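Local coordinates for aminotransferase (PDB 4ZM4), which belongs to the class-III aminotransferases, homodimer-forming enzymes that use pyridoxal-5'-phosphate and share the fold of the wider PLP-dependent aminotransferase clan, at residues B[259-264]-B[327-332]; B[70-75]-B[322-327]. The protein carries 1 engineered substitution. One frame throughout, in Å; residues are numbered along the deposited sequence.

In the fold
Both contacts end on helix 315-329, and they share Lys327. Following the chain from the N terminus, segment 70-75 comes first, in the loop between strand 59-62 and helix 77-89. Segment 259-264 follows, leading into the short helix 263-267. Helix 315-329 first brings 322-327 to 70-75, closing contact 2 over 246 residues; its end, 327-332, then closes contact 1 over 62. The segments alternate along the chain, so the two closures cross rather than nest. Their centres lie 11 Å apart and they touch directly, Ile328 packing on Leu71 and Phe72, so the C-terminal part of one helix ties together two loops far apart in sequence.

Contact 1 of 2, residues B[259-264]-B[327-332]; sequences VARGGA and KIRSLP
Arg261 reaches across to the last turn of helix 315-329 and lays the root of its side chain against Ile328. The meeting point is methylene on methyl: CG of Arg261 sits 4.0 Å from CG2 of Ile328, and the two side chains run past one another in opposite directions. Ile328 turns its CB toward the loop. Its CG1 branch lies opposite the carbonyl carbon (chi1 -71°), leaving CG2 as the branch that meets the arginine while CG1 and CD1 go on to Phe72 and Leu71. On the other side, Arg261 starts out extended, CG opposite its own backbone nitrogen (chi1 -161°), and bends only at chi3, 77°. The guanidinium is thereby carried along the helix end to Arg329, where NH2 of Arg261 comes 4.3 Å from Arg329 CG, obliquely to the guanidinium plane. This second touch is loose and reaches the aliphatic part of Arg329, whose charged end points elsewhere and forms a salt bridge with Glu109 on helix 98-110. The two like charges remain apart, with Arg261 NH2 6.1 Å from Arg329 NE.

The backbones stay well separated, 7.7 Å between the CA atoms of Arg261 and Ile328, so one long side chain does the bridging. Tyr335 of helix 334-355 touches both Arg261 and Ile328, and Leu110 also packs on Arg261. Just past the contact the helix finishes neatly: Ser330 OG donates to Lys327 O at 2.6 Å, and Leu331 N bonds back to Ile328 O. Arg261 itself occupies the second position of a type I beta turn, Ala260 to Gly263, closed by Gly263 N to Ala260 O. The arrangement is thus a beta turn packed by one arginine against a helix C terminus, within the class-III aminotransferase fold.

Contact 2 of 2, residues B[70-75]-B[322-327]; sequences HLFGYA and VAMLGK
Phe72 lies beneath the side chain of Lys327, with CE of the lysine 3.5 Å from the ring centroid and only 2° off its normal. That CH-pi contact is the tight heart of the interface. The lysine is extended along its whole length: the chain runs in from the CZ and CE2 side of the ring, with CE over the centre, and NZ ends nearest Phe72 CG. There NZ lies 3.9 Å from the Phe72 centroid in a cation-pi contact, and salt bridges to Asp76 and Glu78 hold the ammonium in place. Met324 comes to the rim instead. Its SD lies at the ring edge, 5.0 Å from the Phe72 centroid and 88° off the normal, a Met-aromatic contact, and a bend at chi2 (61°) brings CE to 3.8 Å from Phe72 CD2.

The tight side is the partly exposed one, for Phe72 and Lys327 both keep some surface. The looser touch, Leu71 CB to Met324 CE at 4.1 Å, is buried, with helix 334-355 packing against Leu71. The nearest CA atoms, Leu71 and Met324, remain 9.5 Å apart. Farther along the loop, Met92 of the second subunit packs on His70 and Tyr74. This is a cation-pi and CH-pi contact of lysine over a phenylalanine face, with a methionine at the ring edge, joining helix 315-329 to a loop at the dimer interface in this class-III aminotransferase.

Contact 1 of 2, residues B[259-264]-B[327-332]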
# COMPACT_ATOMS: atom_id res chain seq x y z
N VAL B 259 -10.13 18.08 9.53
CA VAL B 259 -10.57 18.87 10.69
C VAL B 259 -10.18 20.34 10.54
O VAL B 259 -10.73 21.19 11.22
CB VAL B 259 -10.04 18.34 12.04
CG1 VAL B 259 -10.52 16.92 12.26
CG2 VAL B 259 -8.51 18.37 12.07
N ALA B 260 -9.30 20.61 9.59
CA ALA B 260 -8.85 21.95 9.20
C ALA B 260 -7.98 21.75 7.97
O ALA B 260 -7.62 20.61 7.63
CB ALA B 260 -8.05 22.59 10.30
N ARG B 261 -7.63 22.82 7.30
CA ARG B 261 -6.79 22.71 6.09
C ARG B 261 -5.43 22.07 6.43
O ARG B 261 -4.95 21.18 5.73
CB ARG B 261 -6.62 24.09 5.45
CG ARG B 261 -6.19 24.03 3.99
CD ARG B 261 -5.98 25.42 3.41
NE ARG B 261 -4.70 26.00 3.84
CZ ARG B 261 -4.03 26.94 3.19
NH1 ARG B 261 -2.88 27.37 3.68
NH2 ARG B 261 -4.49 27.46 2.08
N GLY B 262 -4.83 22.52 7.52
CA GLY B 262 -3.57 21.98 8.03
C GLY B 262 -3.74 20.93 9.13
O GLY B 262 -2.84 20.72 9.95
N GLY B 263 -4.89 20.25 9.13
CA GLY B 263 -5.15 19.14 10.03
C GLY B 263 -5.31 19.54 11.48
O GLY B 263 -5.47 20.72 11.80
N ALA B 264 -5.19 18.54 12.36
CA ALA B 264 -5.25 18.77 13.80
C ALA B 264 -4.07 19.61 14.32
O ALA B 264 -4.20 20.32 15.28
CB ALA B 264 -5.33 17.43 14.53
N LYS B 327 -7.29 21.86 -5.45
CA LYS B 327 -8.71 22.20 -5.23
C LYS B 327 -9.01 22.75 -3.83
O LYS B 327 -9.68 23.79 -3.71
CB LYS B 327 -9.60 20.99 -5.47
CG LYS B 327 -11.06 21.23 -5.19
CD LYS B 327 -11.93 20.16 -5.81
CE LYS B 327 -13.38 20.36 -5.43
NZ LYS B 327 -14.20 19.24 -5.99
N ILE B 328 -8.53 22.06 -2.80
CA ILE B 328 -8.75 22.51 -1.40
C ILE B 328 -8.15 23.92 -1.14
O ILE B 328 -8.77 24.78 -0.50
CB ILE B 328 -8.14 21.51 -0.40
CG1 ILE B 328 -8.95 20.22 -0.38
CG2 ILE B 328 -8.05 22.12 1.00
CD1 ILE B 328 -8.29 19.10 0.41
N ARG B 329 -6.96 24.12 -1.66
CA ARG B 329 -6.25 25.39 -1.53
C ARG B 329 -7.04 26.53 -2.17
O ARG B 329 -7.05 27.65 -1.64
CB ARG B 329 -4.89 25.28 -2.17
CG ARG B 329 -3.99 26.51 -2.08
CD ARG B 329 -3.00 26.27 -3.22
NE ARG B 329 -1.65 26.75 -3.29
CZ ARG B 329 -0.88 26.64 -4.37
NH1 ARG B 329 -1.36 26.14 -5.50
NH2 ARG B 329 0.39 27.09 -4.34
N SER B 330 -7.72 26.24 -3.27
CA SER B 330 -8.46 27.26 -4.01
C SER B 330 -9.78 27.64 -3.35
O SER B 330 -10.47 28.53 -3.81
CB SER B 330 -8.71 26.79 -5.45
OG SER B 330 -9.65 25.73 -5.48
N LEU B 331 -10.12 26.98 -2.25
CA LEU B 331 -11.43 27.17 -1.57
C LEU B 331 -11.19 27.61 -0.13
O LEU B 331 -11.24 26.79 0.79
CB LEU B 331 -12.22 25.86 -1.60
CG LEU B 331 -12.59 25.33 -3.00
CD1 LEU B 331 -13.28 23.96 -2.86
CD2 LEU B 331 -13.50 26.28 -3.75
N PRO B 332 -10.93 28.90 0.06
CA PRO B 332 -10.45 29.35 1.36
C PRO B 332 -11.51 29.33 2.46
O PRO B 332 -11.15 29.32 3.64
CB PRO B 332 -9.96 30.79 1.09
CG PRO B 332 -10.73 31.23 -0.10
CD PRO B 332 -10.99 30.00 -0.93

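Contact 2 of 2, residues B[70-75]-B[322-327]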
# COMPACT_ATOMS: atom_id res chain seq x y z
N HIS B 70 -13.13 11.25 0.89
CA HIS B 70 -14.03 11.97 -0.00
C HIS B 70 -14.63 13.18 0.65
O HIS B 70 -15.78 13.19 1.08
CB HIS B 70 -15.08 10.99 -0.52
CG HIS B 70 -14.49 9.82 -1.23
ND1 HIS B 70 -14.48 8.54 -0.69
CD2 HIS B 70 -13.84 9.74 -2.40
CE1 HIS B 70 -13.85 7.73 -1.51
NE2 HIS B 70 -13.46 8.42 -2.56
N LEU B 71 -13.85 14.23 0.68
CA LEU B 71 -14.26 15.50 1.26
C LEU B 71 -15.35 16.17 0.42
O LEU B 71 -16.22 16.89 0.95
CB LEU B 71 -13.04 16.39 1.36
CG LEU B 71 -13.07 17.50 2.38
CD1 LEU B 71 -13.11 16.95 3.78
CD2 LEU B 71 -11.85 18.39 2.21
N PHE B 72 -15.32 15.93 -0.88
CA PHE B 72 -16.27 16.50 -1.83
C PHE B 72 -17.25 15.46 -2.39
O PHE B 72 -17.94 15.72 -3.36
CB PHE B 72 -15.50 17.14 -2.99
CG PHE B 72 -14.49 18.17 -2.57
CD1 PHE B 72 -14.91 19.41 -2.07
CD2 PHE B 72 -13.12 17.91 -2.65
CE1 PHE B 72 -13.99 20.37 -1.68
CE2 PHE B 72 -12.20 18.88 -2.25
CZ PHE B 72 -12.62 20.10 -1.77
N GLY B 73 -17.27 14.27 -1.83
CA GLY B 73 -18.16 13.21 -2.34
C GLY B 73 -17.52 12.35 -3.37
O GLY B 73 -16.38 12.55 -3.77
N TYR B 74 -18.26 11.33 -3.78
CA TYR B 74 -17.79 10.34 -4.72
C TYR B 74 -17.76 10.90 -6.14
O TYR B 74 -18.52 11.83 -6.44
CB TYR B 74 -18.71 9.14 -4.71
CG TYR B 74 -18.72 8.29 -3.46
CD1 TYR B 74 -17.54 7.82 -2.90
CD2 TYR B 74 -19.92 7.87 -2.88
CE1 TYR B 74 -17.56 7.04 -1.77
CE2 TYR B 74 -19.94 7.07 -1.75
CZ TYR B 74 -18.76 6.65 -1.21
OH TYR B 74 -18.77 5.84 -0.10
N ALA B 75 -16.94 10.32 -7.01
CA ALA B 75 -16.87 10.73 -8.43
C ALA B 75 -16.65 12.24 -8.63
O ALA B 75 -17.40 12.89 -9.39
CB ALA B 75 -18.13 10.29 -9.18
N VAL B 322 -1.94 16.50 -6.27
CA VAL B 322 -1.89 17.86 -6.84
C VAL B 322 -3.28 18.43 -7.14
O VAL B 322 -3.59 19.56 -6.80
CB VAL B 322 -1.01 17.89 -8.11
CG1 VAL B 322 -1.24 19.18 -8.92
CG2 VAL B 322 0.46 17.73 -7.72
N ALA B 323 -4.11 17.62 -7.77
CA ALA B 323 -5.48 18.05 -8.08
C ALA B 323 -6.31 18.27 -6.79
O ALA B 323 -7.05 19.24 -6.69
CB ALA B 323 -6.18 17.05 -8.99
N MET B 324 -6.15 17.37 -5.82
CA MET B 324 -7.00 17.41 -4.63
C MET B 324 -6.57 18.53 -3.73
O MET B 324 -7.40 19.33 -3.29
CB MET B 324 -6.94 16.09 -3.88
CG MET B 324 -7.89 15.98 -2.71
SD MET B 324 -9.64 16.12 -3.12
CE MET B 324 -10.38 15.51 -1.59
N LEU B 325 -5.27 18.62 -3.47
CA LEU B 325 -4.79 19.69 -2.59
C LEU B 325 -4.86 21.06 -3.30
O LEU B 325 -5.10 22.07 -2.65
CB LEU B 325 -3.38 19.39 -2.09
CG LEU B 325 -3.18 18.17 -1.19
CD1 LEU B 325 -1.78 18.12 -0.59
CD2 LEU B 325 -4.21 18.13 -0.08
N GLY B 326 -4.69 21.07 -4.63
CA GLY B 326 -4.93 22.27 -5.42
C GLY B 326 -6.34 22.77 -5.31
O GLY B 326 -6.57 23.96 -5.03
N LYS B 327 -7.29 21.86 -5.45
CA LYS B 327 -8.71 22.20 -5.23
C LYS B 327 -9.01 22.75 -3.83
O LYS B 327 -9.68 23.79 -3.71
CB LYS B 327 -9.60 20.99 -5.47
CG LYS B 327 -11.06 21.23 -5.19
CD LYS B 327 -11.93 20.16 -5.81
CE LYS B 327 -13.38 20.36 -5.43
NZ LYS B 327 -14.20 19.24 -5.99